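Local atomic coordinates of chitooligosaccharidolytic beta-N-acetylglucosaminidase (Ostrinia furnacalis, PDB entry 3OZP), a protein that hydrolyses one terminal beta-linked N-acetylglucosamine at a time from the non-reducing ends of chitooligosaccharides, with a preference for shorter substrates. Residues A[192-197]-A[499-504]; A[423-428]-A[442-447]; A[450-455]-A[476-481]. All blocks are in the same frame, centred on the assembly; numbering follows the deposited sequence.

In the fold
All three contacts belong to the family 20 catalytic domain, a closed barrel of eight parallel strands. Interaction 1 pairs strand 189-195 with strand 494-501, the first and last of the barrel, so its partners lie 302 residues apart in sequence. Within that interval come interaction 2, between the adjacent strands 421-425 and 444-446, and then interaction 3, whose residues 450-455 come shortly after strand 444-446 and meet helix 475-480. Centres lie about 14 to 16 Å apart. Interaction 3 touches both others, whereas interactions 1 and 2 do not touch. Each has residues reaching the same ligand, OAN, so these distant parts of the chain converge on one sugar-binding pocket.

Interaction 1 of 3, residues A[192-197]-A[499-504]; sequences ILLDTA and AALWSE. With OAN (O-(2-acetamido-2-deoxy D-glucopyranosylidene) amino-N-phenylcarbamate), chain B.
The seam that closes the catalytic barrel runs between Leu193 and Ala500, parallel neighbours on strands 189-195 and 494-501 whose local axes approach to 4.7 Å. The evidence is an unbroken ladder: Leu193 N gives to Ala499 O (2.8 Å), Leu193 O takes Leu501 N (2.9 Å), and Asp195 N continues it to Leu501 O. On the Leu194 face, CD1 of that residue lies alongside Leu501 CD2. On Ala500's side of the sheet, Leu193 CG is anti to the backbone N (chi1 179°), bringing both methyls behind Trp502. Leu193 CD2 sits 4.1 Å from the centroid of the Trp502 six-membered ring and 5° off its normal, a CH-pi contact. The opposite face of the indole carries the sugar of OAN, whose CAC is 3.7 Å above the ring plane. Asp195 OD1 stands at the edge of the same ring, its carboxylate turned 70° against it. That oxygen accepts Ser503 N from above the carboxylate plane and pairs with Arg198, while OD2 closes an Asx turn to Ala197 N, so the group is gripped at both ends. Ser503 OG answers by donating to Asp195 O (2.6 Å) in the carbonyl plane, on a lone pair. Just beyond, Glu504 OE2 accepts the ligand hydroxyl OAK (2.6 Å). A tryptophan platform under the terminal sugar, set at the C-terminal ends of the strands, is characteristic of the family 20 TIM-barrel active site.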
loop_
_atom_site.group_PDB
_atom_site.type_symbol
_atom_site.label_atom_id
_atom_site.label_comp_id
_atom_site.label_asym_id
_atom_site.label_seq_id
_atom_site.Cartn_x
_atom_site.Cartn_y
_atom_site.Cartn_z
ATOM N N ILE A 192 -6.217 -1.361 17.459
ATOM C CA ILE A 192 -6.367 -1.648 16.036
ATOM C C ILE A 192 -7.077 -2.991 15.910
ATOM O O ILE A 192 -6.687 -3.970 16.560
ATOM C CB ILE A 192 -5.005 -1.711 15.301
ATOM C CG1 ILE A 192 -4.354 -0.319 15.254
ATOM C CG2 ILE A 192 -5.186 -2.267 13.881
ATOM C CD1 ILE A 192 -2.958 -0.305 14.689
ATOM N N LEU A 193 -8.135 -3.023 15.103
ATOM C CA LEU A 193 -8.759 -4.282 14.729
ATOM C C LEU A 193 -8.096 -4.800 13.460
ATOM O O LEU A 193 -7.993 -4.075 12.463
ATOM C CB LEU A 193 -10.268 -4.117 14.502
ATOM C CG LEU A 193 -11.060 -5.365 14.068
ATOM C CD1 LEU A 193 -12.492 -5.248 14.509
ATOM C CD2 LEU A 193 -11.009 -5.592 12.555
ATOM N N LEU A 194 -7.650 -6.055 13.510
ATOM C CA LEU A 194 -7.172 -6.763 12.328
ATOM C C LEU A 194 -8.068 -7.956 12.016
ATOM O O LEU A 194 -8.203 -8.877 12.822
ATOM C CB LEU A 194 -5.729 -7.240 12.511
ATOM C CG LEU A 194 -5.048 -7.707 11.217
ATOM C CD1 LEU A 194 -5.052 -6.583 10.185
ATOM C CD2 LEU A 194 -3.637 -8.218 11.477
ATOM N N ASP A 195 -8.679 -7.913 10.840
ATOM C CA ASP A 195 -9.521 -8.979 10.328
ATOM C C ASP A 195 -8.596 -9.950 9.586
ATOM O O ASP A 195 -8.005 -9.592 8.572
ATOM C CB ASP A 195 -10.585 -8.346 9.418
ATOM C CG ASP A 195 -11.327 -9.346 8.533
ATOM O OD1 ASP A 195 -12.087 -8.867 7.662
ATOM O OD2 ASP A 195 -11.176 -10.575 8.688
ATOM N N THR A 196 -8.428 -11.153 10.124
ATOM C CA THR A 196 -7.540 -12.148 9.500
ATOM C C THR A 196 -8.335 -13.333 8.959
ATOM O O THR A 196 -7.806 -14.451 8.818
ATOM C CB THR A 196 -6.454 -12.666 10.472
ATOM O OG1 THR A 196 -7.066 -13.415 11.537
ATOM C CG2 THR A 196 -5.631 -11.517 11.046
ATOM N N ALA A 197 -9.604 -13.078 8.652
ATOM C CA ALA A 197 -10.494 -14.111 8.148
ATOM C C ALA A 197 -10.910 -13.836 6.706
ATOM O O ALA A 197 -11.049 -14.765 5.904
ATOM C CB ALA A 197 -11.711 -14.241 9.053
ATOM N N ALA A 499 -9.090 1.755 15.419
ATOM C CA ALA A 499 -9.081 1.794 13.962
ATOM C C ALA A 499 -9.389 0.393 13.449
ATOM O O ALA A 499 -8.785 -0.573 13.891
ATOM C CB ALA A 499 -7.733 2.267 13.457
ATOM N N ALA A 500 -10.336 0.285 12.523
ATOM C CA ALA A 500 -10.756 -1.022 12.030
ATOM C C ALA A 500 -10.176 -1.308 10.652
ATOM O O ALA A 500 -10.440 -0.580 9.697
ATOM C CB ALA A 500 -12.274 -1.115 12.011
ATOM N N LEU A 501 -9.359 -2.354 10.559
ATOM C CA LEU A 501 -8.914 -2.838 9.258
ATOM C C LEU A 501 -9.614 -4.148 8.906
ATOM O O LEU A 501 -9.129 -5.246 9.203
ATOM C CB LEU A 501 -7.385 -2.974 9.174
ATOM C CG LEU A 501 -6.791 -3.469 7.842
ATOM C CD1 LEU A 501 -7.311 -2.678 6.624
ATOM C CD2 LEU A 501 -5.264 -3.433 7.906
ATOM N N TRP A 502 -10.775 -4.004 8.279
ATOM C CA TRP A 502 -11.468 -5.117 7.660
ATOM C C TRP A 502 -10.682 -5.509 6.414
ATOM O O TRP A 502 -10.016 -4.667 5.802
ATOM C CB TRP A 502 -12.898 -4.717 7.323
ATOM C CG TRP A 502 -13.649 -4.322 8.552
ATOM C CD1 TRP A 502 -13.990 -3.061 8.930
ATOM C CD2 TRP A 502 -14.108 -5.194 9.594
ATOM N NE1 TRP A 502 -14.655 -3.090 10.133
ATOM C CE2 TRP A 502 -14.739 -4.386 10.566
ATOM C CE3 TRP A 502 -14.053 -6.582 9.797
ATOM C CZ2 TRP A 502 -15.323 -4.916 11.721
ATOM C CZ3 TRP A 502 -14.628 -7.112 10.947
ATOM C CH2 TRP A 502 -15.264 -6.278 11.893
ATOM N N SER A 503 -10.740 -6.786 6.056
ATOM C CA SER A 503 -9.741 -7.327 5.145
ATOM C C SER A 503 -10.294 -7.954 3.875
ATOM O O SER A 503 -9.638 -8.800 3.264
ATOM C CB SER A 503 -8.833 -8.299 5.897
ATOM O OG SER A 503 -8.158 -7.622 6.949
ATOM N N GLU A 504 -11.490 -7.533 3.467
ATOM C CA GLU A 504 -12.010 -7.932 2.161
ATOM C C GLU A 504 -11.025 -7.532 1.066
ATOM O O GLU A 504 -10.924 -8.203 0.036
ATOM C CB GLU A 504 -13.385 -7.318 1.889
ATOM C CG GLU A 504 -14.513 -7.887 2.755
ATOM C CD GLU A 504 -14.710 -7.133 4.071
ATOM O OE1 GLU A 504 -13.853 -6.298 4.439
ATOM O OE2 GLU A 504 -15.732 -7.385 4.742
HETATM C CAH OAN B . -19.180 -4.333 12.404
HETATM C CAG OAN B . -18.852 -4.329 10.911
HETATM O OAN OAN B . -18.175 -3.424 10.427
HETATM N NAI OAN B . -19.373 -5.361 10.210
HETATM C CAB OAN B . -19.154 -5.576 8.760
HETATM C CAC OAN B . -17.740 -6.188 8.598
HETATM O OAJ OAN B . -17.822 -7.612 8.680
HETATM C CAD OAN B . -17.126 -5.772 7.281
HETATM O OAK OAN B . -15.834 -6.373 7.140
HETATM C CAE OAN B . -17.023 -4.264 7.320
HETATM C CAF OAN B . -16.328 -3.739 6.068
HETATM O OAM OAN B . -16.223 -2.315 6.131
HETATM O OAL OAN B . -18.357 -3.701 7.380
HETATM C CAA OAN B . -19.378 -4.381 8.014
HETATM N NAY OAN B . -20.631 -3.928 7.949
HETATM O OAQ OAN B . -20.833 -2.661 7.205
HETATM C CAP OAN B . -21.805 -2.663 6.245
HETATM O OAR OAN B . -22.935 -3.094 6.490
HETATM N NAO OAN B . -21.491 -2.137 5.047
HETATM C CAS OAN B . -22.353 -2.051 4.027
HETATM C CAT OAN B . -23.292 -1.016 3.980
HETATM C CAU OAN B . -24.166 -0.916 2.895
HETATM C CAV OAN B . -24.092 -1.841 1.851
HETATM C CAW OAN B . -23.145 -2.865 1.886
HETATM C CAX OAN B . -22.271 -2.964 2.971
#

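Interaction 2 of 3, residues A[423-428]-A[442-447]; sequences IQVWTT and YRLIMS. With OAN (O-(2-acetamido-2-deoxy D-glucopyranosylidene) amino-N-phenylcarbamate), chain B.
Gln424 and Ile445 are paired in the parallel ladder of strands 421-425 and 444-446, and the Gln424 side chain can be traced outward along its neighbour. CB lies near Ile445 O. Next, Gln424 CG comes closest to Ile445 O (3.7 Å) and also touches the Ile445 CG2 methyl at 4.0 Å, the two side chains crossing obliquely; CD then lies between Ile445 CG2 and Ser447 OG. Since CG is anti to the backbone N (chi1 -171°) and the chain stays extended beyond it, the amide is carried forward to Ser447. Its NE2 donates to Ser447 OG at 2.9 Å with a nearly straight N-H (168°), and the hydroxyl lies in the amide plane. NE2 also bonds Glu498 OE1, while Gln424 OE1 is hydrogen-bonded to His341 NE2, so both ends of the buried amide are satisfied and its rotation is fixed. Ser447 OG has a second bond to Glu498 O. The backbone supports this register: Val425 N to Ile445 O is 2.8 Å, and Ser447 N to Val425 O is also 2.8 Å. On the face of Val425, CG2 packs on Leu444 CD2 (3.9 Å) while Met446 SD lies alongside Val425 CB, with Ile434 of helix 432-439 covering Val425 and Leu444. Past the strand end, the Trp426 ring receives the acetamido methyl of OAN, CAH, 3.4 Å above its plane and toward the rim; Trp426 NE1 is bonded to Thr403 O. Adjacent parallel strands linked through helix 432-439 form a beta-alpha-beta crossover, the repeating unit of the TIM barrel.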
loop_
_atom_site.group_PDB
_atom_site.type_symbol
_atom_site.label_atom_id
_atom_site.label_comp_id
_atom_site.label_asym_id
_atom_site.label_seq_id
_atom_site.Cartn_x
_atom_site.Cartn_y
_atom_site.Cartn_z
ATOM N N ILE A 423 -19.842 -1.828 24.543
ATOM C CA ILE A 423 -20.348 -1.731 23.175
ATOM C C ILE A 423 -19.318 -1.065 22.260
ATOM O O ILE A 423 -18.846 0.045 22.547
ATOM C CB ILE A 423 -21.712 -0.979 23.105
ATOM C CG1 ILE A 423 -22.695 -1.487 24.176
ATOM C CG2 ILE A 423 -22.318 -1.070 21.695
ATOM C CD1 ILE A 423 -23.113 -2.957 24.055
ATOM N N GLN A 424 -18.954 -1.753 21.177
ATOM C CA GLN A 424 -18.070 -1.168 20.171
ATOM C C GLN A 424 -18.907 -0.486 19.101
ATOM O O GLN A 424 -19.643 -1.138 18.360
ATOM C CB GLN A 424 -17.117 -2.202 19.550
ATOM C CG GLN A 424 -16.048 -1.547 18.656
ATOM C CD GLN A 424 -14.869 -2.454 18.314
ATOM O OE1 GLN A 424 -14.853 -3.642 18.644
ATOM N NE2 GLN A 424 -13.875 -1.884 17.638
ATOM N N VAL A 425 -18.779 0.834 19.033
ATOM C CA VAL A 425 -19.605 1.657 18.168
ATOM C C VAL A 425 -18.959 1.806 16.796
ATOM O O VAL A 425 -17.831 2.274 16.689
ATOM C CB VAL A 425 -19.829 3.054 18.802
ATOM C CG1 VAL A 425 -20.655 3.939 17.892
ATOM C CG2 VAL A 425 -20.490 2.914 20.176
ATOM N N TRP A 426 -19.677 1.407 15.751
ATOM C CA TRP A 426 -19.200 1.614 14.386
ATOM C C TRP A 426 -20.199 2.391 13.524
ATOM O O TRP A 426 -20.051 2.459 12.304
ATOM C CB TRP A 426 -18.795 0.285 13.731
ATOM C CG TRP A 426 -19.936 -0.654 13.491
ATOM C CD1 TRP A 426 -20.563 -1.432 14.417
ATOM C CD2 TRP A 426 -20.582 -0.916 12.242
ATOM N NE1 TRP A 426 -21.564 -2.162 13.825
ATOM C CE2 TRP A 426 -21.600 -1.864 12.489
ATOM C CE3 TRP A 426 -20.401 -0.441 10.934
ATOM C CZ2 TRP A 426 -22.435 -2.351 11.479
ATOM C CZ3 TRP A 426 -21.233 -0.921 9.930
ATOM C CH2 TRP A 426 -22.238 -1.870 10.211
ATOM N N THR A 427 -21.209 2.978 14.168
ATOM C CA THR A 427 -22.105 3.939 13.521
ATOM C C THR A 427 -21.300 5.206 13.227
ATOM O O THR A 427 -20.136 5.288 13.602
ATOM C CB THR A 427 -23.284 4.320 14.450
ATOM O OG1 THR A 427 -22.786 5.029 15.590
ATOM C CG2 THR A 427 -24.047 3.094 14.922
ATOM N N THR A 428 -21.905 6.196 12.568
ATOM C CA THR A 428 -21.267 7.513 12.443
ATOM C C THR A 428 -21.093 8.116 13.840
ATOM O O THR A 428 -21.777 7.706 14.782
ATOM C CB THR A 428 -22.084 8.494 11.571
ATOM O OG1 THR A 428 -23.327 8.793 12.219
ATOM C CG2 THR A 428 -22.354 7.906 10.195
ATOM N N TYR A 442 -23.826 2.724 29.443
ATOM C CA TYR A 442 -22.943 1.804 28.713
ATOM C C TYR A 442 -21.564 2.388 28.414
ATOM O O TYR A 442 -21.423 3.581 28.142
ATOM C CB TYR A 442 -23.611 1.290 27.431
ATOM C CG TYR A 442 -24.657 0.238 27.719
ATOM C CD1 TYR A 442 -25.983 0.597 27.965
ATOM C CD2 TYR A 442 -24.319 -1.113 27.772
ATOM C CE1 TYR A 442 -26.945 -0.361 28.249
ATOM C CE2 TYR A 442 -25.280 -2.082 28.054
ATOM C CZ TYR A 442 -26.590 -1.695 28.295
ATOM O OH TYR A 442 -27.547 -2.642 28.575
ATOM N N ARG A 443 -20.552 1.530 28.493
ATOM C CA ARG A 443 -19.189 1.893 28.134
ATOM C C ARG A 443 -18.959 1.595 26.660
ATOM O O ARG A 443 -19.461 0.595 26.137
ATOM C CB ARG A 443 -18.170 1.147 28.992
ATOM C CG ARG A 443 -18.350 1.348 30.485
ATOM C CD ARG A 443 -18.720 0.044 31.157
ATOM N NE ARG A 443 -17.536 -0.653 31.646
ATOM C CZ ARG A 443 -17.445 -1.966 31.829
ATOM N NH1 ARG A 443 -18.465 -2.766 31.543
ATOM N NH2 ARG A 443 -16.315 -2.481 32.288
ATOM N N LEU A 444 -18.205 2.466 25.996
ATOM C CA LEU A 444 -18.051 2.381 24.547
ATOM C C LEU A 444 -16.600 2.301 24.087
ATOM O O LEU A 444 -15.698 2.846 24.728
ATOM C CB LEU A 444 -18.724 3.575 23.860
ATOM C CG LEU A 444 -20.150 4.016 24.205
ATOM C CD1 LEU A 444 -20.503 5.230 23.364
ATOM C CD2 LEU A 444 -21.170 2.900 23.982
ATOM N N ILE A 445 -16.394 1.593 22.979
ATOM C CA ILE A 445 -15.156 1.677 22.211
ATOM C C ILE A 445 -15.540 2.320 20.884
ATOM O O ILE A 445 -16.424 1.827 20.183
ATOM C CB ILE A 445 -14.504 0.289 21.989
ATOM C CG1 ILE A 445 -14.002 -0.279 23.320
ATOM C CG2 ILE A 445 -13.361 0.383 20.962
ATOM C CD1 ILE A 445 -13.783 -1.789 23.317
ATOM N N MET A 446 -14.886 3.431 20.557
ATOM C CA MET A 446 -15.239 4.205 19.380
ATOM C C MET A 446 -14.513 3.726 18.123
ATOM O O MET A 446 -13.287 3.755 18.046
ATOM C CB MET A 446 -14.974 5.693 19.626
ATOM C CG MET A 446 -15.797 6.637 18.746
ATOM S SD MET A 446 -17.591 6.370 18.750
ATOM C CE MET A 446 -17.924 6.277 20.509
ATOM N N SER A 447 -15.295 3.283 17.146
ATOM C CA SER A 447 -14.777 2.884 15.848
ATOM C C SER A 447 -15.723 3.406 14.779
ATOM O O SER A 447 -16.068 2.677 13.848
ATOM C CB SER A 447 -14.684 1.359 15.758
ATOM O OG SER A 447 -13.741 0.852 16.679
HETATM C CAH OAN B . -19.180 -4.333 12.404
HETATM C CAG OAN B . -18.852 -4.329 10.911
HETATM O OAN OAN B . -18.175 -3.424 10.427
HETATM N NAI OAN B . -19.373 -5.361 10.210
HETATM C CAB OAN B . -19.154 -5.576 8.760
HETATM C CAC OAN B . -17.740 -6.188 8.598
HETATM O OAJ OAN B . -17.822 -7.612 8.680
HETATM C CAD OAN B . -17.126 -5.772 7.281
HETATM O OAK OAN B . -15.834 -6.373 7.140
HETATM C CAE OAN B . -17.023 -4.264 7.320
HETATM C CAF OAN B . -16.328 -3.739 6.068
HETATM O OAM OAN B . -16.223 -2.315 6.131
HETATM O OAL OAN B . -18.357 -3.701 7.380
HETATM C CAA OAN B . -19.378 -4.381 8.014
HETATM N NAY OAN B . -20.631 -3.928 7.949
HETATM O OAQ OAN B . -20.833 -2.661 7.205
HETATM C CAP OAN B . -21.805 -2.663 6.245
HETATM O OAR OAN B . -22.935 -3.094 6.490
HETATM N NAO OAN B . -21.491 -2.137 5.047
HETATM C CAS OAN B . -22.353 -2.051 4.027
HETATM C CAT OAN B . -23.292 -1.016 3.980
HETATM C CAU OAN B . -24.166 -0.916 2.895
HETATM C CAV OAN B . -24.092 -1.841 1.851
HETATM C CAW OAN B . -23.145 -2.865 1.886
HETATM C CAX OAN B . -22.271 -2.964 2.971
#

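Interaction 3 of 3, residues A[450-455]-A[476-481]; sequences DALYFD and QKVYDN. With OAN (O-(2-acetamido-2-deoxy D-glucopyranosylidene) amino-N-phenylcarbamate), chain B.
Lys477 holds CG anti to its backbone N (chi1 -167°) and stays extended to the amine, which brings NZ within 2.9 Å of Asp450 O. Asn481, with chi1 -173°, likewise swings its amide toward Ala451, placing CG 3.4 Å from Ala451 CB. Its ND2 comes beside Leu452 CD2, while OD1 is bonded to Asn448 ND2. To one side of Lys477 and Asn481, Val478 packs on Leu452 and Phe454: CB lies 4.1 Å from Leu452 CD1, and CG1 reaches Phe454 CE1 (4.2 Å), both pairs crossing at about a right angle. Val478 CB also covers Ala451 O at 3.5 Å, a buried carbonyl with no polar partner in the model. A water accepts from Lys477 NZ (3.0 Å) and bonds Asp450 OD2 weakly; Asp450 OD1 is hydrogen-bonded to Asn448 ND2 and Gly429 N. On the far side of segment 450-455, Tyr453 OH donates to the acetamido oxygen OAN of the ligand at 2.5 Å, and Asp455 OD2 accepts its hydroxyl OAM at 2.7 Å. A phenylalanine in place of Tyr453 would probably leave the acetamido oxygen without this donor and its group freer to turn. Segment 450-455 is thus two-sided: toward helix 475-480 apolar contacts of Val478 mix with one lysine-to-carbonyl bond, the lysine charge probably eased by carbonyl and water, whereas toward the pocket it offers the sugar a donor and an acceptor, consistent with recognition of the 2-acetamido group the enzyme requires.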
loop_
_atom_site.group_PDB
_atom_site.type_symbol
_atom_site.label_atom_id
_atom_site.label_comp_id
_atom_site.label_asym_id
_atom_site.label_seq_id
_atom_site.Cartn_x
_atom_site.Cartn_y
_atom_site.Cartn_z
ATOM N N ASP A 450 -17.158 6.574 9.792
ATOM C CA ASP A 450 -16.875 7.771 9.004
ATOM C C ASP A 450 -15.502 8.369 9.288
ATOM O O ASP A 450 -15.050 9.265 8.576
ATOM C CB ASP A 450 -18.007 8.816 9.117
ATOM C CG ASP A 450 -18.250 9.300 10.546
ATOM O OD1 ASP A 450 -18.082 8.533 11.520
ATOM O OD2 ASP A 450 -18.648 10.472 10.692
ATOM N N ALA A 451 -14.818 7.838 10.302
ATOM C CA ALA A 451 -13.497 8.335 10.673
ATOM C C ALA A 451 -12.472 7.239 10.971
ATOM O O ALA A 451 -11.264 7.493 10.918
ATOM C CB ALA A 451 -13.613 9.276 11.855
ATOM N N LEU A 452 -12.949 6.032 11.274
ATOM C CA LEU A 452 -12.078 4.975 11.796
ATOM C C LEU A 452 -12.107 3.649 11.028
ATOM O O LEU A 452 -11.530 2.664 11.479
ATOM C CB LEU A 452 -12.379 4.744 13.283
ATOM C CG LEU A 452 -11.510 5.390 14.379
ATOM C CD1 LEU A 452 -10.568 6.498 13.914
ATOM C CD2 LEU A 452 -12.368 5.855 15.548
ATOM N N TYR A 453 -12.771 3.624 9.875
ATOM C CA TYR A 453 -12.761 2.440 9.025
ATOM C C TYR A 453 -11.670 2.573 7.964
ATOM O O TYR A 453 -11.830 3.268 6.959
ATOM C CB TYR A 453 -14.149 2.174 8.431
ATOM C CG TYR A 453 -14.995 1.238 9.273
ATOM C CD1 TYR A 453 -15.829 0.295 8.675
ATOM C CD2 TYR A 453 -14.938 1.279 10.671
ATOM C CE1 TYR A 453 -16.602 -0.568 9.446
ATOM C CE2 TYR A 453 -15.701 0.420 11.448
ATOM C CZ TYR A 453 -16.528 -0.502 10.829
ATOM O OH TYR A 453 -17.269 -1.361 11.598
ATOM N N PHE A 454 -10.549 1.904 8.218
ATOM C CA PHE A 454 -9.326 2.080 7.429
ATOM C C PHE A 454 -9.369 1.346 6.092
ATOM O O PHE A 454 -8.486 1.521 5.247
ATOM C CB PHE A 454 -8.111 1.648 8.253
ATOM C CG PHE A 454 -7.615 2.702 9.220
ATOM C CD1 PHE A 454 -8.455 3.730 9.666
ATOM C CD2 PHE A 454 -6.314 2.647 9.708
ATOM C CE1 PHE A 454 -7.989 4.698 10.568
ATOM C CE2 PHE A 454 -5.842 3.607 10.607
ATOM C CZ PHE A 454 -6.681 4.636 11.036
ATOM N N ASP A 455 -10.416 0.551 5.899
ATOM C CA ASP A 455 -10.625 -0.186 4.658
ATOM C C ASP A 455 -11.331 0.637 3.574
ATOM O O ASP A 455 -11.277 0.284 2.390
ATOM C CB ASP A 455 -11.393 -1.486 4.936
ATOM C CG ASP A 455 -12.731 -1.250 5.630
ATOM O OD1 ASP A 455 -12.805 -0.423 6.566
ATOM O OD2 ASP A 455 -13.719 -1.903 5.241
ATOM N N GLN A 476 -5.937 13.305 8.594
ATOM C CA GLN A 476 -6.498 14.559 9.112
ATOM C C GLN A 476 -7.863 14.317 9.760
ATOM O O GLN A 476 -8.145 14.835 10.842
ATOM C CB GLN A 476 -6.618 15.617 8.005
ATOM C CG GLN A 476 -5.322 15.913 7.235
ATOM C CD GLN A 476 -5.186 15.102 5.956
ATOM O OE1 GLN A 476 -5.398 13.887 5.944
ATOM N NE2 GLN A 476 -4.830 15.774 4.872
ATOM N N LYS A 477 -8.696 13.517 9.091
ATOM C CA LYS A 477 -10.023 13.174 9.589
ATOM C C LYS A 477 -9.978 12.241 10.802
ATOM O O LYS A 477 -10.768 12.404 11.730
ATOM C CB LYS A 477 -10.889 12.581 8.473
ATOM C CG LYS A 477 -12.369 12.482 8.832
ATOM C CD LYS A 477 -13.223 12.183 7.609
ATOM C CE LYS A 477 -14.697 12.410 7.908
ATOM N NZ LYS A 477 -15.569 11.628 6.980
ATOM N N VAL A 478 -9.061 11.272 10.809
ATOM C CA VAL A 478 -8.934 10.405 11.985
ATOM C C VAL A 478 -8.375 11.165 13.195
ATOM O O VAL A 478 -8.788 10.909 14.329
ATOM C CB VAL A 478 -8.259 8.997 11.706
ATOM C CG1 VAL A 478 -7.786 8.840 10.269
ATOM C CG2 VAL A 478 -7.178 8.643 12.729
ATOM N N TYR A 479 -7.468 12.112 12.945
ATOM C CA TYR A 479 -6.917 12.953 14.009
ATOM C C TYR A 479 -7.984 13.824 14.680
ATOM O O TYR A 479 -8.020 13.921 15.909
ATOM C CB TYR A 479 -5.773 13.838 13.492
ATOM C CG TYR A 479 -4.995 14.509 14.604
ATOM C CD1 TYR A 479 -3.822 13.941 15.093
ATOM C CD2 TYR A 479 -5.447 15.705 15.185
ATOM C CE1 TYR A 479 -3.107 14.545 16.115
ATOM C CE2 TYR A 479 -4.737 16.317 16.215
ATOM C CZ TYR A 479 -3.568 15.732 16.675
ATOM O OH TYR A 479 -2.856 16.326 17.697
ATOM N N ASP A 480 -8.838 14.451 13.873
ATOM C CA ASP A 480 -9.853 15.387 14.371
ATOM C C ASP A 480 -11.067 14.703 15.010
ATOM O O ASP A 480 -11.831 15.346 15.732
ATOM C CB ASP A 480 -10.322 16.321 13.252
ATOM C CG ASP A 480 -9.363 17.475 12.997
ATOM O OD1 ASP A 480 -9.707 18.332 12.161
ATOM O OD2 ASP A 480 -8.278 17.533 13.617
ATOM N N ASN A 481 -11.252 13.416 14.721
ATOM C CA ASN A 481 -12.321 12.614 15.321
ATOM C C ASN A 481 -12.079 12.463 16.827
ATOM O O ASN A 481 -11.174 11.742 17.253
ATOM C CB ASN A 481 -12.394 11.249 14.621
ATOM C CG ASN A 481 -13.577 10.407 15.071
ATOM O OD1 ASN A 481 -14.735 10.800 14.917
ATOM N ND2 ASN A 481 -13.288 9.219 15.594
HETATM C CAH OAN B . -19.180 -4.333 12.404
HETATM C CAG OAN B . -18.852 -4.329 10.911
HETATM O OAN OAN B . -18.175 -3.424 10.427
HETATM N NAI OAN B . -19.373 -5.361 10.210
HETATM C CAB OAN B . -19.154 -5.576 8.760
HETATM C CAC OAN B . -17.740 -6.188 8.598
HETATM O OAJ OAN B . -17.822 -7.612 8.680
HETATM C CAD OAN B . -17.126 -5.772 7.281
HETATM O OAK OAN B . -15.834 -6.373 7.140
HETATM C CAE OAN B . -17.023 -4.264 7.320
HETATM C CAF OAN B . -16.328 -3.739 6.068
HETATM O OAM OAN B . -16.223 -2.315 6.131
HETATM O OAL OAN B . -18.357 -3.701 7.380
HETATM C CAA OAN B . -19.378 -4.381 8.014
HETATM N NAY OAN B . -20.631 -3.928 7.949
HETATM O OAQ OAN B . -20.833 -2.661 7.205
HETATM C CAP OAN B . -21.805 -2.663 6.245
HETATM O OAR OAN B . -22.935 -3.094 6.490
HETATM N NAO OAN B . -21.491 -2.137 5.047
HETATM C CAS OAN B . -22.353 -2.051 4.027
HETATM C CAT OAN B . -23.292 -1.016 3.980
HETATM C CAU OAN B . -24.166 -0.916 2.895
HETATM C CAV OAN B . -24.092 -1.841 1.851
HETATM C CAW OAN B . -23.145 -2.865 1.886
HETATM C CAX OAN B . -22.271 -2.964 2.971
HETATM O O HOH W 1 -18.076 12.663 8.153
#